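Local coordinates for protein Cg9734-pa (Drosophila melanogaster, PDB 2BK9) that binds haem as a hexacoordinate insect globin and probably carries oxygen, with a possible peroxidase activity, at residues K11-E14 / I15-A18; V94-P98 / R99-K103; S121-D124 / E125-A129. The protein carries 1 engineered substitution. All blocks are in the same frame, centred on the assembly; numbering follows the deposited sequence.

Contact 1 of 3, residues K11-E14 / I15-A18; sequences KTWE and IPVA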
ATOM      1  N   LYS A  11       0.749 -12.364  11.626  1.00  6.59           N
ATOM      2  CA  LYS A  11       1.935 -13.191  11.670  1.00  6.43           C
ATOM      3  C   LYS A  11       2.712 -13.114  10.345  1.00  5.59           C
ATOM      4  O   LYS A  11       3.925 -13.022  10.366  1.00  7.21           O
ATOM      5  CB  LYS A  11       1.589 -14.620  11.991  1.00  7.79           C
ATOM      6  CG  LYS A  11       1.046 -14.897  13.387  1.00  8.89           C
ATOM      7  CD  LYS A  11       1.902 -14.350  14.531  1.00  9.23           C
ATOM      8  CE  LYS A  11       3.288 -14.963  14.561  1.00  9.67           C
ATOM      9  NZ  LYS A  11       4.105 -14.439  15.666  1.00 10.68           N
ATOM     10  N   THR A  12       2.035 -13.167   9.206  1.00  5.95           N
ATOM     11  CA  THR A  12       2.750 -13.094   7.924  1.00  5.50           C
ATOM     12  C   THR A  12       3.333 -11.715   7.670  1.00  5.87           C
ATOM     13  O   THR A  12       4.369 -11.623   7.010  1.00  7.34           O
ATOM     14  CB  THR A  12       1.863 -13.541   6.747  1.00  6.22           C
ATOM     15  OG1 THR A  12       0.662 -12.749   6.681  1.00  5.47           O
ATOM     16  CG2 THR A  12       1.498 -15.008   6.832  1.00  7.32           C
ATOM     17  N   TRP A  13       2.740 -10.671   8.218  1.00  5.29           N
ATOM     18  CA  TRP A  13       3.273  -9.328   8.075  1.00  5.19           C
ATOM     19  C   TRP A  13       4.628  -9.157   8.762  1.00  5.22           C
ATOM     20  O   TRP A  13       5.408  -8.340   8.327  1.00  4.98           O
ATOM     21  CB  TRP A  13       2.267  -8.343   8.679  1.00  5.42           C
ATOM     22  CG  TRP A  13       2.651  -6.919   8.683  1.00  4.94           C
ATOM     23  CD1 TRP A  13       2.719  -6.127   9.773  1.00  5.49           C
ATOM     24  CD2 TRP A  13       2.921  -6.069   7.569  1.00  5.46           C
ATOM     25  NE1 TRP A  13       3.012  -4.837   9.404  1.00  5.44           N
ATOM     26  CE2 TRP A  13       3.171  -4.771   8.065  1.00  5.22           C
ATOM     27  CE3 TRP A  13       3.007  -6.265   6.188  1.00  5.30           C
ATOM     28  CZ2 TRP A  13       3.447  -3.705   7.213  1.00  5.43           C
ATOM     29  CZ3 TRP A  13       3.320  -5.207   5.379  1.00  5.70           C
ATOM     30  CH2 TRP A  13       3.520  -3.933   5.891  1.00  5.84           C
ATOM     31  N   GLU A  14       4.889  -9.956   9.804  1.00  5.64           N
ATOM     32  CA  GLU A  14       6.120  -9.800  10.548  1.00  6.15           C
ATOM     33  C   GLU A  14       7.332  -9.874   9.625  1.00  5.62           C
ATOM     34  O   GLU A  14       8.339  -9.233   9.910  1.00  6.87           O
ATOM     35  CB  GLU A  14       6.258 -10.864  11.650  1.00  6.88           C
ATOM     36  CG  GLU A  14       5.225 -10.708  12.736  1.00  8.04           C
ATOM     37  CD  GLU A  14       5.322 -11.762  13.811  1.00  9.45           C
ATOM     38  OE1 GLU A  14       6.263 -12.573  13.817  1.00 13.09           O
ATOM     39  OE2 GLU A  14       4.445 -11.791  14.686  1.00 11.52           O
ATOM     40  N   ILE A  15       7.301 -10.714   8.597  1.00  6.05           N
ATOM     41  CA  ILE A  15       8.469 -10.891   7.733  1.00  6.07           C
ATOM     42  C   ILE A  15       8.758  -9.611   6.927  1.00  5.52           C
ATOM     43  O   ILE A  15       9.818  -9.015   7.094  1.00  6.41           O
ATOM     44  CB  ILE A  15       8.314 -12.146   6.897  1.00  7.20           C
ATOM     45  CG1 ILE A  15       8.407 -13.353   7.812  1.00 10.52           C
ATOM     46  CG2 ILE A  15       9.357 -12.206   5.803  1.00  8.25           C
ATOM     47  CD1 ILE A  15       8.030 -14.666   7.154  1.00 11.13           C
ATOM     48  N   PRO A  16       7.860  -9.128   6.062  1.00  4.85           N
ATOM     49  CA  PRO A  16       8.197  -7.932   5.261  1.00  5.10           C
ATOM     50  C   PRO A  16       8.362  -6.697   6.132  1.00  5.11           C
ATOM     51  O   PRO A  16       9.163  -5.822   5.786  1.00  5.67           O
ATOM     52  CB  PRO A  16       7.039  -7.802   4.272  1.00  5.62           C
ATOM     53  CG  PRO A  16       5.915  -8.583   4.898  1.00  6.65           C
ATOM     54  CD  PRO A  16       6.600  -9.727   5.601  1.00  5.81           C
ATOM     55  N   VAL A  17       7.619  -6.553   7.221  1.00  5.02           N
ATOM     56  CA  VAL A  17       7.723  -5.349   8.017  1.00  5.33           C
ATOM     57  C   VAL A  17       9.039  -5.306   8.784  1.00  5.44           C
ATOM     58  O   VAL A  17       9.444  -4.235   9.261  1.00  6.38           O
ATOM     59  CB  VAL A  17       6.529  -5.172   8.990  1.00  5.48           C
ATOM     60  CG1 VAL A  17       6.687  -6.011  10.258  1.00  6.62           C
ATOM     61  CG2 VAL A  17       6.347  -3.733   9.333  1.00  6.60           C
ATOM     62  N   ALA A  18       9.754  -6.430   8.911  1.00  5.27           N
ATOM     63  CA  ALA A  18      11.047  -6.434   9.554  1.00  5.73           C
ATOM     64  C   ALA A  18      12.045  -5.579   8.793  1.00  5.21           C
ATOM     65  O   ALA A  18      13.024  -5.106   9.372  1.00  6.12           O
ATOM     66  CB  ALA A  18      11.576  -7.818   9.709  1.00  7.20           C
TER
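Thr-12 O takes two hydrogen bonds where the helix loses its regular pattern. Ile-15 N gives it a weak one at 3.5 Å. The hydroxyl of Ser-121, an engineered residue outside the helix, gives the other. Pro-16 has no N-H to offer, and its CD lies 3.2 Å from Thr-12 O instead. This is where helix 3-17 kinks. One residue on, the pattern resumes: Val-17 N donates to Trp-13 O at 3.1 Å, almost along the C=O axis. Ala-18 N reaches Glu-14 O only weakly.

The side chain of Trp-13 carries most of the contact. Its CG is anti to the backbone N (chi1 178°), which brings the indole forward to the next turn. Val-17 CB sits over one face, 3.7 Å from the centroid of the five-membered ring and 21° off its normal, a CH-pi contact. Val-17 CG2 is 3.5 Å from Trp-13 NE1. Pro-16 CG meets the six-membered ring obliquely, 3.9 Å from Trp-13 CE3. Asp-70 OD1 accepts from Trp-13 NE1 and fixes the turn of the indole. A leucine here would probably leave the Asp-70 carboxylate without this donor and open a gap beside Val-17.

On the outer side, Lys-11 NZ makes a salt bridge with Glu-14 OE2 at 2.8 Å, approaching from the syn side but 27° out of the carboxylate plane. Glu-14 has been seen binding magnesium in a crystal of this protein, but no ion is bound to it here. Trp-13 also touches Phe-69 and Ile-73 of helix 56-75 and Leu-117 of helix 103-120. The arrangement is that of a globin A helix kinked at a proline in its last turn, with its tryptophan packed against the E helix.

Contact 2 of 3, residues V94-P98 / R99-K103; sequences VSHIP and RTVSK. With HEM (protoporphyrin IX containing Fe), chain B.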
ATOM      1  N   VAL A  94      -7.316  11.617   0.876  1.00  4.96           N
ATOM      2  CA  VAL A  94      -7.389  13.061   0.728  1.00  5.84           C
ATOM      3  C   VAL A  94      -5.992  13.634   0.522  1.00  5.23           C
ATOM      4  O   VAL A  94      -5.838  14.589  -0.267  1.00  5.35           O
ATOM      5  CB  VAL A  94      -8.133  13.656   1.915  1.00  6.45           C
ATOM      6  CG1 VAL A  94      -8.084  15.160   1.860  1.00  6.81           C
ATOM      7  CG2 VAL A  94      -9.585  13.164   1.882  1.00  7.54           C
ATOM      8  N   SER A  95      -4.973  13.067   1.129  1.00  5.71           N
ATOM      9  CA  SER A  95      -3.611  13.551   0.960  1.00  6.36           C
ATOM     10  C   SER A  95      -3.125  13.490  -0.485  1.00  5.75           C
ATOM     11  O   SER A  95      -2.206  14.219  -0.843  1.00  7.13           O
ATOM     12  CB  SER A  95      -2.637  12.740   1.851  1.00  6.01           C
ATOM     13  OG  SER A  95      -2.777  13.126   3.186  1.00  7.37           O
ATOM     14  N   HIS A  96      -3.667  12.620  -1.310  1.00  5.37           N
ATOM     15  CA  HIS A  96      -3.228  12.494  -2.690  1.00  5.40           C
ATOM     16  C   HIS A  96      -4.047  13.316  -3.667  1.00  5.06           C
ATOM     17  O   HIS A  96      -3.660  13.402  -4.825  1.00  5.51           O
ATOM     18  CB  HIS A  96      -3.188  11.022  -3.093  1.00  5.54           C
ATOM     19  CG  HIS A  96      -2.130  10.238  -2.395  1.00  5.33           C
ATOM     20  ND1 HIS A  96      -2.287   9.700  -1.139  1.00  6.23           N
ATOM     21  CD2 HIS A  96      -0.847   9.974  -2.753  1.00  6.02           C
ATOM     22  CE1 HIS A  96      -1.152   9.090  -0.785  1.00  5.71           C
ATOM     23  NE2 HIS A  96      -0.274   9.220  -1.757  1.00  5.35           N
ATOM     24  N   ILE A  97      -5.159  13.906  -3.242  1.00  5.15           N
ATOM     25  CA  ILE A  97      -5.982  14.720  -4.146  1.00  4.65           C
ATOM     26  C   ILE A  97      -5.174  15.790  -4.862  1.00  4.84           C
ATOM     27  O   ILE A  97      -5.331  15.972  -6.075  1.00  5.14           O
ATOM     28  CB  ILE A  97      -7.207  15.253  -3.406  1.00  4.14           C
ATOM     29  CG1 ILE A  97      -8.169  14.104  -3.150  1.00  4.76           C
ATOM     30  CG2 ILE A  97      -7.849  16.385  -4.186  1.00  5.45           C
ATOM     31  CD1 ILE A  97      -9.337  14.476  -2.268  1.00  5.32           C
ATOM     32  N   PRO A  98      -4.236  16.471  -4.188  1.00  5.57           N
ATOM     33  CA  PRO A  98      -3.398  17.463  -4.865  1.00  7.16           C
ATOM     34  C   PRO A  98      -2.409  16.900  -5.872  1.00  7.08           C
ATOM     35  O   PRO A  98      -1.654  17.664  -6.442  1.00  9.85           O
ATOM     36  CB  PRO A  98      -2.628  18.149  -3.693  1.00  8.37           C
ATOM     37  CG  PRO A  98      -3.516  17.909  -2.542  1.00  9.00           C
ATOM     38  CD  PRO A  98      -4.001  16.513  -2.729  1.00  6.94           C
ATOM     39  N   ARG A  99      -2.308  15.600  -5.970  1.00  5.57           N
ATOM     40  CA  ARG A  99      -1.438  14.958  -6.916  1.00  5.08           C
ATOM     41  C   ARG A  99      -2.210  14.152  -7.962  1.00  4.88           C
ATOM     42  O   ARG A  99      -1.614  13.448  -8.747  1.00  6.46           O
ATOM     43  CB  ARG A  99      -0.458  14.033  -6.190  1.00  6.23           C
ATOM     44  CG  ARG A  99       0.497  14.752  -5.315  1.00  7.49           C
ATOM     45  CD  ARG A  99       1.473  15.622  -6.138  1.00  8.67           C
ATOM     46  NE  ARG A  99       2.421  16.264  -5.224  1.00  8.91           N
ATOM     47  CZ  ARG A  99       2.137  17.276  -4.406  1.00  7.95           C
ATOM     48  NH1 ARG A  99       0.992  17.933  -4.503  1.00  8.30           N
ATOM     49  NH2 ARG A  99       3.015  17.687  -3.515  1.00  8.99           N
ATOM     50  N   THR A 100      -3.537  14.258  -7.984  1.00  4.75           N
ATOM     51  CA  THR A 100      -4.419  13.560  -8.906  1.00  5.38           C
ATOM     52  C   THR A 100      -3.953  12.135  -9.154  1.00  5.03           C
ATOM     53  O   THR A 100      -3.721  11.734 -10.301  1.00  5.97           O
ATOM     54  CB  THR A 100      -4.642  14.339 -10.211  1.00  6.44           C
ATOM     55  OG1 THR A 100      -3.398  14.712 -10.799  1.00  7.15           O
ATOM     56  CG2 THR A 100      -5.495  15.580  -9.976  1.00  7.62           C
ATOM     57  N   VAL A 101      -3.866  11.368  -8.077  1.00  4.93           N
ATOM     58  CA  VAL A 101      -3.603   9.946  -8.126  1.00  4.99           C
ATOM     59  C   VAL A 101      -4.911   9.226  -8.450  1.00  4.11           C
ATOM     60  O   VAL A 101      -5.854   9.246  -7.646  1.00  5.37           O
ATOM     61  CB  VAL A 101      -2.970   9.433  -6.828  1.00  5.25           C
ATOM     62  CG1 VAL A 101      -2.792   7.941  -6.871  1.00  5.62           C
ATOM     63  CG2 VAL A 101      -1.664  10.155  -6.574  1.00  5.45           C
ATOM     64  N   SER A 102      -4.991   8.655  -9.637  1.00  4.46           N
ATOM     65  CA  SER A 102      -6.225   8.116 -10.142  1.00  4.97           C
ATOM     66  C   SER A 102      -6.543   6.783  -9.502  1.00  4.38           C
ATOM     67  O   SER A 102      -5.680   6.109  -8.935  1.00  5.00           O
ATOM     68  CB  SER A 102      -6.133   7.934 -11.615  1.00  5.41           C
ATOM     69  OG  SER A 102      -5.196   6.922 -11.917  1.00  5.84           O
ATOM     70  N   LYS A 103      -7.784   6.333  -9.686  1.00  4.98           N
ATOM     71  CA  LYS A 103      -8.103   4.997  -9.256  1.00  5.08           C
ATOM     72  C   LYS A 103      -7.275   3.938 -10.005  1.00  5.51           C
ATOM     73  O   LYS A 103      -6.872   2.958  -9.404  1.00  5.48           O
ATOM     74  CB  LYS A 103      -9.608   4.724  -9.376  1.00  5.49           C
ATOM     75  CG  LYS A 103     -10.362   5.565  -8.338  1.00  5.96           C
ATOM     76  CD  LYS A 103     -11.846   5.292  -8.282  1.00  5.64           C
ATOM     77  CE  LYS A 103     -12.472   6.110  -7.156  1.00  6.68           C
ATOM     78  NZ  LYS A 103     -13.907   5.953  -6.943  1.00  8.93           N
TER
HETATM   79  CHA HEM B1154       2.683  11.402  -0.665  1.00  7.27           C
HETATM   80  CHB HEM B1154       1.120   7.386   1.469  1.00  6.82           C
HETATM   81  CHC HEM B1154       0.030   5.651  -2.831  1.00  6.37           C
HETATM   82  CHD HEM B1154       1.994   9.432  -4.975  1.00  5.75           C
HETATM   83  C1A HEM B1154       2.285  10.487   0.273  1.00  7.00           C
HETATM   84  C2A HEM B1154       2.223  10.732   1.715  1.00  8.47           C
HETATM   85  C3A HEM B1154       1.767   9.620   2.334  1.00  7.51           C
HETATM   86  C4A HEM B1154       1.579   8.657   1.287  1.00  6.82           C
HETATM   87  CMA HEM B1154       1.499   9.314   3.820  1.00  8.52           C
HETATM   88  CAA HEM B1154       2.610  12.067   2.362  1.00  9.39           C
HETATM   89  CBA HEM B1154       1.500  13.102   2.175  1.00  9.16           C
HETATM   90  CGA HEM B1154       2.026  14.402   2.725  1.00 11.81           C
HETATM   91  O1A HEM B1154       2.817  15.098   2.022  1.00 14.89           O
HETATM   92  O2A HEM B1154       1.650  14.750   3.856  1.00 13.82           O
HETATM   93  C1B HEM B1154       0.731   6.520   0.476  1.00  6.44           C
HETATM   94  C2B HEM B1154       0.083   5.261   0.716  1.00  6.29           C
HETATM   95  C3B HEM B1154      -0.225   4.773  -0.501  1.00  6.01           C
HETATM   96  C4B HEM B1154       0.165   5.734  -1.488  1.00  5.12           C
HETATM   97  CMB HEM B1154      -0.149   4.665   2.076  1.00  7.17           C
HETATM   98  CAB HEM B1154      -0.969   3.539  -0.836  1.00  7.68           C
HETATM   99  CBB HEM B1154      -0.937   2.410  -0.153  1.00  9.81           C
HETATM  100  C1C HEM B1154       0.448   6.508  -3.801  1.00  5.89           C
HETATM  101  C2C HEM B1154       0.279   6.355  -5.242  1.00  5.96           C
HETATM  102  C3C HEM B1154       0.882   7.376  -5.849  1.00  6.21           C
HETATM  103  C4C HEM B1154       1.408   8.223  -4.809  1.00  5.69           C
HETATM  104  CMC HEM B1154      -0.487   5.203  -5.890  1.00  7.09           C
HETATM  105  CAC HEM B1154       0.957   7.570  -7.340  1.00  6.24           C
HETATM  106  CBC HEM B1154       1.895   8.194  -8.021  1.00  8.10           C
HETATM  107  C1D HEM B1154       2.378  10.302  -4.009  1.00  5.69           C
HETATM  108  C2D HEM B1154       2.884  11.588  -4.238  1.00  6.60           C
HETATM  109  C3D HEM B1154       3.107  12.181  -2.965  1.00  7.40           C
HETATM  110  C4D HEM B1154       2.680  11.189  -2.016  1.00  6.73           C
HETATM  111  CMD HEM B1154       3.195  12.203  -5.591  1.00  7.20           C
HETATM  112  CAD HEM B1154       3.646  13.566  -2.719  1.00  7.90           C
HETATM  113  CBD HEM B1154       5.141  13.600  -2.773  1.00  8.24           C
HETATM  114  CGD HEM B1154       5.720  14.964  -2.561  1.00 10.39           C
HETATM  115  O1D HEM B1154       6.948  15.137  -2.742  1.00 12.81           O
HETATM  116  O2D HEM B1154       4.957  15.899  -2.200  1.00 11.50           O
HETATM  117  NA  HEM B1154       1.854   9.224   0.040  1.00  6.20           N
HETATM  118  NB  HEM B1154       0.780   6.804  -0.894  1.00  5.44           N
HETATM  119  NC  HEM B1154       1.141   7.668  -3.565  1.00  5.70           N
HETATM  120  ND  HEM B1154       2.246  10.076  -2.657  1.00  6.51           N
HETATM  121 FE   HEM B1154       1.541   8.449  -1.758  1.00  5.51          FE
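The plane of the His-96 ring runs out to HEM CHB at its edge, so the ring is aimed at a methine bridge of the porphyrin; Val-101 CG2 comes at it obliquely. Pro-98 O and HEM O2D both lie at the rim of the Arg-99 guanidinium, which bridges the chain and a haem propionate. This is the proximal haem site of the globin fold, at the end of the F helix. His-96 NE2 binds the iron at 2.0 Å, and His-61 supplies the other axial nitrogen, giving bis-histidyl coordination. Ile-92 O accepts from His-96 ND1, which holds the ring's rotation and probably makes it a stronger ligand.

After His-96 the chain turns tightly. Arg-99 N donates to His-96 O at 2.8 Å, and Thr-100 N to Ile-97 O at 3.1 Å. Val-101 then fills the corner between histidine and haem. Its CG2 packs 3.9 Å from His-96 CB, and its CG1 lies 3.7 Å from HEM CMC.

The Arg-99 chain folds about its CB-CG bond (chi2 -67°) and runs past the haem methyl CMD. Arg-99 NH2 donates to HEM O2D at 2.9 Å. Arg-99 NH1 donates to Pro-98 O at 3.3 Å, from above the carbonyl plane, 74° out of it.

Contact 3 of 3, residues S121-D124 / E125-A129; sequences SSLD and ESQAA. Engineered in segment 121-124: Ser-121 (natural residue Cys).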
ATOM      1  N   SER A 121       6.334 -13.280   2.101  1.00  5.85           N
ATOM      2  CA  SER A 121       5.877 -14.181   3.153  1.00  6.80           C
ATOM      3  C   SER A 121       5.492 -15.543   2.630  1.00  6.97           C
ATOM      4  O   SER A 121       4.929 -16.351   3.376  1.00  7.76           O
ATOM      5  CB  SER A 121       4.750 -13.543   3.919  1.00  7.73           C
ATOM      6  OG  SER A 121       5.227 -12.403   4.565  1.00  9.91           O
ATOM      7  N   SER A 122       5.779 -15.822   1.367  1.00  6.00           N
ATOM      8  CA  SER A 122       5.463 -17.114   0.763  1.00  7.04           C
ATOM      9  C   SER A 122       4.024 -17.494   1.006  1.00  7.38           C
ATOM     10  O   SER A 122       3.722 -18.581   1.492  1.00  8.81           O
ATOM     11  CB  SER A 122       6.409 -18.195   1.231  1.00  8.04           C
ATOM     12  OG  SER A 122       7.775 -17.860   0.932  1.00 10.20           O
ATOM     13  N   LEU A 123       3.113 -16.596   0.636  1.00  6.34           N
ATOM     14  CA  LEU A 123       1.695 -16.800   0.880  1.00  6.61           C
ATOM     15  C   LEU A 123       1.139 -17.802  -0.105  1.00  7.02           C
ATOM     16  O   LEU A 123       1.347 -17.663  -1.293  1.00  7.78           O
ATOM     17  CB  LEU A 123       0.931 -15.509   0.743  1.00  5.92           C
ATOM     18  CG  LEU A 123       1.351 -14.346   1.637  1.00  6.27           C
ATOM     19  CD1 LEU A 123       0.514 -13.133   1.315  1.00  7.80           C
ATOM     20  CD2 LEU A 123       1.271 -14.669   3.098  1.00  8.74           C
ATOM     21  N   ASP A 124       0.395 -18.779   0.396  1.00  6.13           N
ATOM     22  CA  ASP A 124      -0.363 -19.661  -0.477  1.00  6.81           C
ATOM     23  C   ASP A 124      -1.606 -18.921  -0.984  1.00  5.97           C
ATOM     24  O   ASP A 124      -1.834 -17.784  -0.614  1.00  6.40           O
ATOM     25  CB  ASP A 124      -0.660 -21.010   0.177  1.00  8.15           C
ATOM     26  CG  ASP A 124      -1.645 -20.946   1.300  1.00  8.67           C
ATOM     27  OD1 ASP A 124      -2.470 -20.026   1.359  1.00  9.00           O
ATOM     28  OD2 ASP A 124      -1.626 -21.870   2.164  1.00 11.22           O
ATOM     29  N   GLU A 125      -2.376 -19.570  -1.855  1.00  6.58           N
ATOM     30  CA  GLU A 125      -3.483 -18.851  -2.451  1.00  6.57           C
ATOM     31  C   GLU A 125      -4.485 -18.384  -1.429  1.00  6.27           C
ATOM     32  O   GLU A 125      -5.017 -17.294  -1.550  1.00  6.63           O
ATOM     33  CB  GLU A 125      -4.186 -19.697  -3.487  1.00  8.00           C
ATOM     34  CG  GLU A 125      -3.480 -19.834  -4.781  1.00 10.55           C
ATOM     35  CD  GLU A 125      -4.291 -20.680  -5.768  1.00 11.10           C
ATOM     36  OE1 GLU A 125      -4.981 -21.665  -5.393  1.00 11.12           O
ATOM     37  OE2 GLU A 125      -4.144 -20.381  -6.961  1.00 19.11           O
ATOM     38  N   SER A 126      -4.792 -19.216  -0.435  1.00  6.16           N
ATOM     39  CA  SER A 126      -5.768 -18.847   0.578  1.00  6.41           C
ATOM     40  C   SER A 126      -5.259 -17.680   1.415  1.00  6.99           C
ATOM     41  O   SER A 126      -6.021 -16.787   1.757  1.00  7.39           O
ATOM     42  CB  SER A 126      -6.042 -20.032   1.481  1.00  6.92           C
ATOM     43  OG  SER A 126      -6.702 -21.076   0.792  1.00  7.49           O
ATOM     44  N   GLN A 127      -3.982 -17.719   1.777  1.00  6.45           N
ATOM     45  CA  GLN A 127      -3.377 -16.643   2.571  1.00  5.64           C
ATOM     46  C   GLN A 127      -3.326 -15.350   1.784  1.00  5.72           C
ATOM     47  O   GLN A 127      -3.602 -14.285   2.306  1.00  6.37           O
ATOM     48  CB  GLN A 127      -2.003 -17.118   3.036  0.50  5.95           C
ATOM     49  CG  GLN A 127      -2.072 -18.402   3.864  0.50  6.40           C
ATOM     50  CD  GLN A 127      -0.727 -18.984   4.172  0.50  4.53           C
ATOM     51  OE1 GLN A 127       0.210 -18.832   3.381  0.50  6.35           O
ATOM     52  NE2 GLN A 127      -0.596 -19.614   5.336  0.50  5.64           N
ATOM     53  N   ALA A 128      -2.992 -15.448   0.507  1.00  5.73           N
ATOM     54  CA  ALA A 128      -2.987 -14.273  -0.368  1.00  6.01           C
ATOM     55  C   ALA A 128      -4.390 -13.700  -0.483  1.00  6.25           C
ATOM     56  O   ALA A 128      -4.566 -12.482  -0.516  1.00  6.81           O
ATOM     57  CB  ALA A 128      -2.436 -14.600  -1.718  1.00  6.70           C
ATOM     58  N   ALA A 129      -5.424 -14.557  -0.538  1.00  6.17           N
ATOM     59  CA  ALA A 129      -6.776 -14.091  -0.590  1.00  6.82           C
ATOM     60  C   ALA A 129      -7.170 -13.336   0.661  1.00  6.65           C
ATOM     61  O   ALA A 129      -7.887 -12.338   0.582  1.00  7.02           O
ATOM     62  CB  ALA A 129      -7.721 -15.249  -0.841  1.00  8.55           C
TER
HETATM   63  O   HOH W   1       2.408 -17.722   4.676  1.00 18.98           O
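Asp-124 and Gln-127, in the conformer described of the two modelled for Gln-127, each accept the other's backbone N-H with a side-chain oxygen. In that conformer their flat groups also stack, with the carboxylate and amide planes only 30° apart. Gln-127 OE1 then accepts from Asp-124 N at 3.0 Å, the donor lying 26° from the amide carbonyl plane, and takes a second bond from a water at 2.8 Å. The same water donates to the carbonyl O of Ser-121, an engineered residue. Asp-124 OD1 accepts from the backbone Gln-127 N at 2.8 Å, nearly head-on to the C-O bond. This is a capping box, with Asp-124 as N-cap. The Asp-124 CG lies between its backbone N and carbonyl carbon (chi1 70°), a torsion that turns OD1 towards the first turn of the helix. Its negative charge there is probably favoured by the helix dipole.

Asp-124 O accepts from Ala-128 N at 2.8 Å and starts the regular helical bonding. Beneath the cap, Leu-123 CB packs 4.3 Å from Ala-128 CB. Ser-122, with positive phi, is the C-prime residue of the Schellman motif closing helix 103-120. The turn thus joins that helix to helix 125-143. Leu-123 and Ala-128 both touch Thr-118 of helix 103-120, and Gln-127 touches Leu-8 of helix 3-17.

The three contacts follow one another along the chain without overlap. Contact 1 lies in the last turns of helix 3-17, contact 2 runs from the end of helix 81-96 towards helix 103-120, and contact 3 is the turn between helices 103-120 and 125-143. Contacts 1 and 3 are neighbours, with centres about 13 Å apart, and they touch: Thr-12 CG2 packs 3.8 Å from Leu-123 CD2. Contact 2 lies on the other side of the chain's centre, its centre about 28 Å from contact 1 and 30 Å from contact 3. It provides the proximal side of the haem site, while the other two lie in the all-helical globin fold away from the iron. Helix 103-120 spans the distance between contacts 2 and 3.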